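Putative glycosylhydrolase (Parabacteroides distasonis, PDB 3S5Q) is probably a hydrolase acting on sugars, built on the concanavalin A-like lectin/glucanase fold, though its substrate is not established. Local coordinates at residues Ser52-Val57 / Thr83-Trp88; Thr70-Asn75 / Ile97-His102. All blocks are in the same frame, centred on the assembly; numbering follows the deposited sequence. Where two conformers were deposited one is given.

Contact 1: residues Ser52-Val57 / Thr83-Trp88; sequences SIWTKV and TDKGNW
Lys-85 lies over the indole of Trp-54, joining the loop after strand 75-82 to strand 53-55 in one sheet of a concanavalin A-like β-sandwich. Its CB sits 4.0 Å from both CE2 and NE1 of Trp-54. CG comes next, over the ring near CD2. CD then settles on the five-membered ring in a CH-pi contact, 3.8 Å from its centroid and 29° off the normal, and also packs against CB of Trp-54. The chain bends at chi3 (-89°), letting CE leave the indole and carry NZ to the backbone O of Thr-55, a 3.0 Å hydrogen bond lying in the carbonyl plane. Tyr-192 adds a cation-pi partner for the ammonium group. Ser-52 CB lies over the opposite face of the indole, toward its periphery. The six-membered ring of Trp-54 points an edge at the face of Trp-88 in an offset edge-to-face pair, planes at 63°, and CH2 of Trp-54 packs on CB of Trp-88 at 3.5 Å. Val-79 and Cys-82 of strand 75-82 touch both tryptophans. A water links the two segments, accepting from Trp-54 NE1 and donating to Lys-85 O at 3.0 Å.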
ATOM      1  N   SER A  52       6.900  10.940  -1.804  1.00 24.64           N
ATOM      2  CA  SER A  52       6.192  10.123  -0.822  0.50 23.92           C
ATOM      3  C   SER A  52       6.078  10.816   0.535  1.00 23.64           C
ATOM      4  O   SER A  52       6.753  11.829   0.800  1.00 23.79           O
ATOM      5  CB  SER A  52       6.869   8.760  -0.662  0.50 23.57           C
ATOM      6  OG  SER A  52       8.164   8.930  -0.142  0.50 24.81           O
ATOM      7  N   ILE A  53       5.189  10.280   1.368  1.00 22.30           N
ATOM      8  CA  ILE A  53       5.048  10.701   2.771  1.00 22.37           C
ATOM      9  C   ILE A  53       5.449   9.524   3.653  1.00 22.64           C
ATOM     10  O   ILE A  53       5.054   8.382   3.392  1.00 22.03           O
ATOM     11  CB  ILE A  53       3.626  11.268   3.136  1.00 22.25           C
ATOM     12  CG1 ILE A  53       3.570  11.736   4.590  1.00 23.04           C
ATOM     13  CG2 ILE A  53       2.512  10.289   2.930  1.00 20.07           C
ATOM     14  CD1 ILE A  53       2.406  12.662   4.852  1.00 25.71           C
ATOM     15  N   TRP A  54       6.254   9.803   4.687  1.00 23.44           N
ATOM     16  CA  TRP A  54       6.861   8.761   5.506  1.00 22.85           C
ATOM     17  C   TRP A  54       6.613   8.964   6.990  1.00 23.57           C
ATOM     18  O   TRP A  54       6.529  10.093   7.479  1.00 23.47           O
ATOM     19  CB  TRP A  54       8.380   8.757   5.336  1.00 23.46           C
ATOM     20  CG  TRP A  54       8.853   8.556   3.967  1.00 23.09           C
ATOM     21  CD1 TRP A  54       9.295   9.513   3.115  1.00 25.19           C
ATOM     22  CD2 TRP A  54       8.972   7.305   3.272  1.00 24.07           C
ATOM     23  NE1 TRP A  54       9.691   8.938   1.919  1.00 25.03           N
ATOM     24  CE2 TRP A  54       9.529   7.583   2.003  1.00 22.59           C
ATOM     25  CE3 TRP A  54       8.709   5.963   3.620  1.00 22.61           C
ATOM     26  CZ2 TRP A  54       9.779   6.589   1.062  1.00 22.69           C
ATOM     27  CZ3 TRP A  54       8.971   4.968   2.682  1.00 23.60           C
ATOM     28  CH2 TRP A  54       9.488   5.292   1.411  1.00 22.82           C
ATOM     29  N   THR A  55       6.525   7.851   7.697  1.00 22.92           N
ATOM     30  CA  THR A  55       6.523   7.868   9.137  1.00 23.01           C
ATOM     31  C   THR A  55       7.927   8.308   9.581  1.00 24.73           C
ATOM     32  O   THR A  55       8.915   8.168   8.832  1.00 24.31           O
ATOM     33  CB  THR A  55       6.193   6.468   9.710  1.00 22.55           C
ATOM     34  OG1 THR A  55       7.170   5.502   9.258  1.00 21.89           O
ATOM     35  CG2 THR A  55       4.752   6.030   9.330  1.00 20.78           C
ATOM     36  N   LYS A  56       7.991   8.862  10.785  1.00 25.41           N
ATOM     37  CA  LYS A  56       9.251   9.201  11.421  1.00 27.77           C
ATOM     38  C   LYS A  56       9.816   8.083  12.280  1.00 27.82           C
ATOM     39  O   LYS A  56      10.973   8.162  12.710  1.00 29.81           O
ATOM     40  CB  LYS A  56       9.058  10.451  12.282  1.00 28.53           C
ATOM     41  CG  LYS A  56       9.060  11.726  11.476  1.00 30.37           C
ATOM     42  CD  LYS A  56       8.797  12.923  12.346  1.00 32.86           C
ATOM     43  CE  LYS A  56       9.270  14.202  11.679  1.00 35.21           C
ATOM     44  NZ  LYS A  56       8.905  15.365  12.516  1.00 38.07           N
ATOM     45  N   VAL A  57       9.001   7.068  12.563  1.00 27.59           N
ATOM     46  CA  VAL A  57       9.434   5.913  13.357  1.00 27.39           C
ATOM     47  C   VAL A  57       9.294   4.665  12.482  1.00 25.87           C
ATOM     48  O   VAL A  57       8.518   4.651  11.546  1.00 24.89           O
ATOM     49  CB  VAL A  57       8.628   5.786  14.724  1.00 28.14           C
ATOM     50  CG1 VAL A  57       8.350   7.155  15.344  1.00 29.74           C
ATOM     51  CG2 VAL A  57       7.340   5.073  14.558  1.00 26.41           C
ATOM     52  N   THR A  83      14.142   0.921   4.768  1.00 21.82           N
ATOM     53  CA  THR A  83      15.321   1.174   5.598  1.00 23.44           C
ATOM     54  C   THR A  83      16.077   2.442   5.179  1.00 24.28           C
ATOM     55  O   THR A  83      17.041   2.838   5.847  1.00 26.06           O
ATOM     56  CB  THR A  83      16.248  -0.053   5.514  1.00 23.58           C
ATOM     57  OG1 THR A  83      16.554  -0.280   4.139  1.00 25.66           O
ATOM     58  CG2 THR A  83      15.528  -1.260   6.099  1.00 22.81           C
ATOM     59  N   ASP A  84      15.692   3.028   4.035  1.00 24.23           N
ATOM     60  CA  ASP A  84      16.350   4.242   3.517  1.00 24.99           C
ATOM     61  C   ASP A  84      15.329   5.008   2.716  1.00 24.82           C
ATOM     62  O   ASP A  84      14.985   4.615   1.602  1.00 24.60           O
ATOM     63  CB  ASP A  84      17.548   3.883   2.650  1.00 25.11           C
ATOM     64  CG  ASP A  84      18.367   5.102   2.216  1.00 26.44           C
ATOM     65  OD1 ASP A  84      17.817   6.219   1.993  1.00 21.80           O
ATOM     66  OD2 ASP A  84      19.592   4.911   2.067  1.00 24.61           O
ATOM     67  N   LYS A  85      14.798   6.054   3.316  1.00 25.91           N
ATOM     68  CA  LYS A  85      13.752   6.828   2.683  1.00 26.58           C
ATOM     69  C   LYS A  85      14.278   7.519   1.411  1.00 26.50           C
ATOM     70  O   LYS A  85      13.578   7.559   0.392  1.00 26.68           O
ATOM     71  CB  LYS A  85      13.116   7.806   3.682  1.00 27.28           C
ATOM     72  CG  LYS A  85      12.300   7.070   4.750  1.00 28.17           C
ATOM     73  CD  LYS A  85      11.627   8.027   5.754  1.00 29.77           C
ATOM     74  CE  LYS A  85      12.460   8.377   6.961  1.00 31.05           C
ATOM     75  NZ  LYS A  85      11.600   9.124   7.953  1.00 28.90           N
ATOM     76  N   GLY A  86      15.529   7.982   1.447  1.00 26.90           N
ATOM     77  CA  GLY A  86      16.161   8.611   0.274  1.00 26.96           C
ATOM     78  C   GLY A  86      16.264   7.682  -0.922  1.00 26.61           C
ATOM     79  O   GLY A  86      15.941   8.031  -2.064  1.00 27.70           O
ATOM     80  N   ASN A  87      16.675   6.463  -0.656  1.00 24.56           N
ATOM     81  CA  ASN A  87      16.879   5.494  -1.695  1.00 24.42           C
ATOM     82  C   ASN A  87      15.854   4.387  -1.503  1.00 23.24           C
ATOM     83  O   ASN A  87      16.230   3.247  -1.368  1.00 23.24           O
ATOM     84  CB  ASN A  87      18.338   4.985  -1.573  1.00 24.74           C
ATOM     85  CG  ASN A  87      18.743   4.064  -2.686  1.00 25.23           C
ATOM     86  OD1 ASN A  87      18.205   4.142  -3.777  1.00 18.62           O
ATOM     87  ND2 ASN A  87      19.714   3.166  -2.409  1.00 24.69           N
ATOM     88  N   TRP A  88      14.556   4.720  -1.476  1.00 22.88           N
ATOM     89  CA  TRP A  88      13.539   3.765  -1.018  1.00 23.80           C
ATOM     90  C   TRP A  88      13.286   2.607  -1.991  1.00 23.27           C
ATOM     91  O   TRP A  88      12.911   1.523  -1.566  1.00 23.97           O
ATOM     92  CB  TRP A  88      12.199   4.445  -0.657  1.00 24.21           C
ATOM     93  CG  TRP A  88      11.459   5.047  -1.835  1.00 25.88           C
ATOM     94  CD1 TRP A  88      11.650   6.279  -2.363  1.00 29.57           C
ATOM     95  CD2 TRP A  88      10.431   4.428  -2.604  1.00 28.76           C
ATOM     96  NE1 TRP A  88      10.799   6.477  -3.435  1.00 32.94           N
ATOM     97  CE2 TRP A  88      10.034   5.351  -3.597  1.00 32.72           C
ATOM     98  CE3 TRP A  88       9.808   3.179  -2.558  1.00 27.96           C
ATOM     99  CZ2 TRP A  88       9.037   5.061  -4.536  1.00 32.33           C
ATOM    100  CZ3 TRP A  88       8.820   2.888  -3.479  1.00 28.20           C
ATOM    101  CH2 TRP A  88       8.445   3.818  -4.465  1.00 31.09           C
TER
HETATM  102  O   HOH W   1      11.588   9.672  -0.526  1.00 30.16           O

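Contact 2: residues Thr70-Asn75 / Ile97-His102; sequences TDVNTN and IADDHH
With chi1 at 170°, Asp-99 swings CG to the side opposite its amide nitrogen, bringing the carboxylate up to the amide of Asn-73 in the type II β-turn Asp-71 to Thr-74, while His-102 and Asn-73 use the same kind of first torsion to lay ring and amide together. This turn lies in the connection that crosses from strand 62-70 of one sheet to strand 75-82 of the other in the β-sandwich, and 97-102 is the end of the edge strand 93-98 running into a type I turn, Asp-99 to His-102. Asn-75 and Ala-98 form an antiparallel non-hydrogen-bonded pair. Beyond it, Asp-99 N donates to Thr-74 O at 3.1 Å, and the same oxygen receives a CA-H contact from Ala-98.

At the turn, OD2 of Asp-99 takes the N-H of Asn-73 on its anti lone pair, nearly straight at 172° and 3.0 Å long, while CB of Asp-99 lies near Asp-71 O. OD1 is held separately: a water donates to it and accepts from Thr-70 OG1, and His-101 N adds a weak bond. Both carboxylate oxygens are therefore engaged, and the group's rotation is largely fixed.

The imidazole of His-102 stacks on the amide of Asn-73, with planes 9° apart, ND2 over the periphery of one face, and CB of Asn-73 over the ring at 3.9 Å from its centroid. ND1 of His-102 accepts from the backbone N of Glu-104, pairing it with the next loop. On the other segment, Thr-74 OG1 accepts from Asp-71 N and bonds to Asn-203 O. Val-72 comes in at the ring edge, its CG2 3.4 Å from CD2 of His-102.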
ATOM      1  N   THR A  70      -9.329   5.961  -5.959  1.00 25.44           N
ATOM      2  CA  THR A  70      -8.583   6.206  -7.192  1.00 25.76           C
ATOM      3  C   THR A  70      -9.370   7.160  -8.083  1.00 26.86           C
ATOM      4  O   THR A  70     -10.558   7.402  -7.876  1.00 27.54           O
ATOM      5  CB  THR A  70      -8.297   4.880  -8.012  1.00 25.46           C
ATOM      6  OG1 THR A  70      -9.532   4.375  -8.534  1.00 25.37           O
ATOM      7  CG2 THR A  70      -7.632   3.820  -7.172  1.00 25.08           C
ATOM      8  N   ASP A  71      -8.679   7.712  -9.063  1.00 29.15           N
ATOM      9  CA  ASP A  71      -9.318   8.293 -10.268  1.00 31.28           C
ATOM     10  C   ASP A  71      -8.835   7.467 -11.453  1.00 31.26           C
ATOM     11  O   ASP A  71      -8.043   6.521 -11.295  1.00 29.76           O
ATOM     12  CB  ASP A  71      -8.942   9.768 -10.449  1.00 33.24           C
ATOM     13  CG  ASP A  71      -9.917  10.538 -11.372  1.00 36.82           C
ATOM     14  OD1 ASP A  71     -10.785   9.925 -12.079  1.00 38.71           O
ATOM     15  OD2 ASP A  71      -9.785  11.773 -11.414  1.00 41.59           O
ATOM     16  N   VAL A  72      -9.322   7.786 -12.643  1.00 32.59           N
ATOM     17  CA  VAL A  72      -8.872   7.096 -13.843  1.00 33.37           C
ATOM     18  C   VAL A  72      -7.335   7.008 -13.910  1.00 32.47           C
ATOM     19  O   VAL A  72      -6.621   8.019 -13.904  1.00 32.86           O
ATOM     20  CB  VAL A  72      -9.486   7.745 -15.118  1.00 35.52           C
ATOM     21  CG1 VAL A  72      -8.997   9.213 -15.314  1.00 37.88           C
ATOM     22  CG2 VAL A  72      -9.213   6.883 -16.331  1.00 35.47           C
ATOM     23  N   ASN A  73      -6.839   5.777 -13.954  1.00 31.67           N
ATOM     24  CA  ASN A  73      -5.414   5.474 -14.088  1.00 31.68           C
ATOM     25  C   ASN A  73      -4.516   5.962 -12.933  1.00 31.05           C
ATOM     26  O   ASN A  73      -3.327   6.190 -13.123  1.00 31.48           O
ATOM     27  CB  ASN A  73      -4.879   5.995 -15.434  1.00 32.49           C
ATOM     28  CG  ASN A  73      -3.711   5.176 -15.960  1.00 32.86           C
ATOM     29  OD1 ASN A  73      -3.293   4.197 -15.335  1.00 34.02           O
ATOM     30  ND2 ASN A  73      -3.170   5.575 -17.118  1.00 33.15           N
ATOM     31  N   THR A  74      -5.063   6.127 -11.730  1.00 31.32           N
ATOM     32  CA  THR A  74      -4.192   6.332 -10.556  1.00 30.77           C
ATOM     33  C   THR A  74      -3.114   5.279 -10.458  1.00 29.28           C
ATOM     34  O   THR A  74      -3.339   4.113 -10.763  1.00 29.63           O
ATOM     35  CB  THR A  74      -4.964   6.264  -9.241  1.00 31.08           C
ATOM     36  OG1 THR A  74      -5.902   7.338  -9.206  1.00 32.36           O
ATOM     37  CG2 THR A  74      -3.997   6.338  -8.028  1.00 31.15           C
ATOM     38  N   ASN A  75      -1.940   5.721 -10.028  1.00 27.97           N
ATOM     39  CA  ASN A  75      -0.776   4.874  -9.797  1.00 27.20           C
ATOM     40  C   ASN A  75      -0.056   5.436  -8.543  1.00 25.93           C
ATOM     41  O   ASN A  75       0.353   6.611  -8.523  1.00 26.98           O
ATOM     42  CB  ASN A  75       0.115   4.951 -11.047  1.00 27.87           C
ATOM     43  CG  ASN A  75       1.236   3.930 -11.054  1.00 27.53           C
ATOM     44  OD1 ASN A  75       1.809   3.611 -10.028  1.00 31.26           O
ATOM     45  ND2 ASN A  75       1.566   3.431 -12.228  1.00 33.28           N
ATOM     46  N   ILE A  97      -0.866   0.309  -5.572  1.00 18.98           N
ATOM     47  CA  ILE A  97      -2.243   0.796  -5.639  1.00 19.99           C
ATOM     48  C   ILE A  97      -2.362   1.298  -7.033  1.00 19.84           C
ATOM     49  O   ILE A  97      -1.528   2.064  -7.446  1.00 19.41           O
ATOM     50  CB  ILE A  97      -2.528   1.940  -4.650  1.00 20.86           C
ATOM     51  CG1 ILE A  97      -2.502   1.397  -3.237  1.00 20.32           C
ATOM     52  CG2 ILE A  97      -3.902   2.622  -4.984  1.00 19.85           C
ATOM     53  CD1 ILE A  97      -2.528   2.455  -2.161  1.00 23.79           C
ATOM     54  N   ALA A  98      -3.333   0.776  -7.778  1.00 21.04           N
ATOM     55  CA  ALA A  98      -3.553   1.201  -9.172  1.00 22.70           C
ATOM     56  C   ALA A  98      -5.003   1.049  -9.512  1.00 23.49           C
ATOM     57  O   ALA A  98      -5.704   0.187  -8.965  1.00 22.81           O
ATOM     58  CB  ALA A  98      -2.691   0.364 -10.164  1.00 21.96           C
ATOM     59  N   ASP A  99      -5.471   1.906 -10.415  1.00 24.83           N
ATOM     60  CA  ASP A  99      -6.776   1.739 -11.008  1.00 25.51           C
ATOM     61  C   ASP A  99      -6.650   0.681 -12.079  1.00 25.71           C
ATOM     62  O   ASP A  99      -6.458   1.031 -13.256  1.00 27.02           O
ATOM     63  CB  ASP A  99      -7.288   3.047 -11.637  1.00 26.51           C
ATOM     64  CG  ASP A  99      -8.568   2.839 -12.506  1.00 28.34           C
ATOM     65  OD1 ASP A  99      -9.396   1.950 -12.202  1.00 28.82           O
ATOM     66  OD2 ASP A  99      -8.748   3.571 -13.507  1.00 28.55           O
ATOM     67  N   ASP A 100      -6.763  -0.590 -11.670  1.00 25.08           N
ATOM     68  CA  ASP A 100      -6.715  -1.738 -12.579  1.00 25.56           C
ATOM     69  C   ASP A 100      -7.780  -1.682 -13.691  1.00 25.90           C
ATOM     70  O   ASP A 100      -7.628  -2.343 -14.717  1.00 25.25           O
ATOM     71  CB  ASP A 100      -6.857  -3.065 -11.807  1.00 25.38           C
ATOM     72  CG  ASP A 100      -5.628  -3.394 -10.925  1.00 25.83           C
ATOM     73  OD1 ASP A 100      -4.654  -2.613 -10.868  1.00 26.68           O
ATOM     74  OD2 ASP A 100      -5.619  -4.489 -10.314  1.00 25.53           O
ATOM     75  N   HIS A 101      -8.840  -0.897 -13.514  1.00 26.14           N
ATOM     76  CA  HIS A 101      -9.895  -0.813 -14.540  1.00 28.87           C
ATOM     77  C   HIS A 101      -9.499  -0.061 -15.819  1.00 29.80           C
ATOM     78  O   HIS A 101     -10.174  -0.183 -16.843  1.00 31.87           O
ATOM     79  CB  HIS A 101     -11.192  -0.217 -13.970  1.00 28.33           C
ATOM     80  CG  HIS A 101     -11.776  -1.030 -12.844  1.00 30.81           C
ATOM     81  ND1 HIS A 101     -12.778  -1.969 -13.031  1.00 29.68           N
ATOM     82  CD2 HIS A 101     -11.460  -1.072 -11.524  1.00 27.21           C
ATOM     83  CE1 HIS A 101     -13.082  -2.515 -11.861  1.00 31.35           C
ATOM     84  NE2 HIS A 101     -12.285  -2.002 -10.936  1.00 28.18           N
ATOM     85  N   HIS A 102      -8.446   0.739 -15.747  1.00 30.79           N
ATOM     86  CA  HIS A 102      -7.959   1.455 -16.926  1.00 31.81           C
ATOM     87  C   HIS A 102      -7.289   0.388 -17.808  1.00 33.04           C
ATOM     88  O   HIS A 102      -6.544  -0.443 -17.306  1.00 30.65           O
ATOM     89  CB  HIS A 102      -6.987   2.592 -16.550  1.00 31.08           C
ATOM     90  CG  HIS A 102      -6.678   3.534 -17.687  1.00 33.02           C
ATOM     91  ND1 HIS A 102      -5.709   3.273 -18.629  1.00 31.17           N
ATOM     92  CD2 HIS A 102      -7.213   4.733 -18.022  1.00 34.02           C
ATOM     93  CE1 HIS A 102      -5.664   4.273 -19.500  1.00 36.78           C
ATOM     94  NE2 HIS A 102      -6.559   5.178 -19.144  1.00 34.55           N
TER
HETATM   95  O   HOH W   2      -9.799   2.006  -9.444  1.00 26.53           O

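In the fold
After four earlier strands the chain reaches 52-57, then runs up strand 62-70 of the larger sheet and turns through 70-75 into strand 75-82 of the smaller one. That strand leads to 83-88, which closes contact 1 over 25 intervening residues; strand 93-98 then runs back, and its end, 97-102, closes contact 2 over 21. The segments alternate, so the two closures cross rather than nest. Their centres lie about 24 Å apart, and they do not touch. Strands 75-82 and 93-98 pair antiparallel between them: contact 1 ties their connecting loop to strand 53-55, and contact 2 fastens the far end to the link between the two sheets.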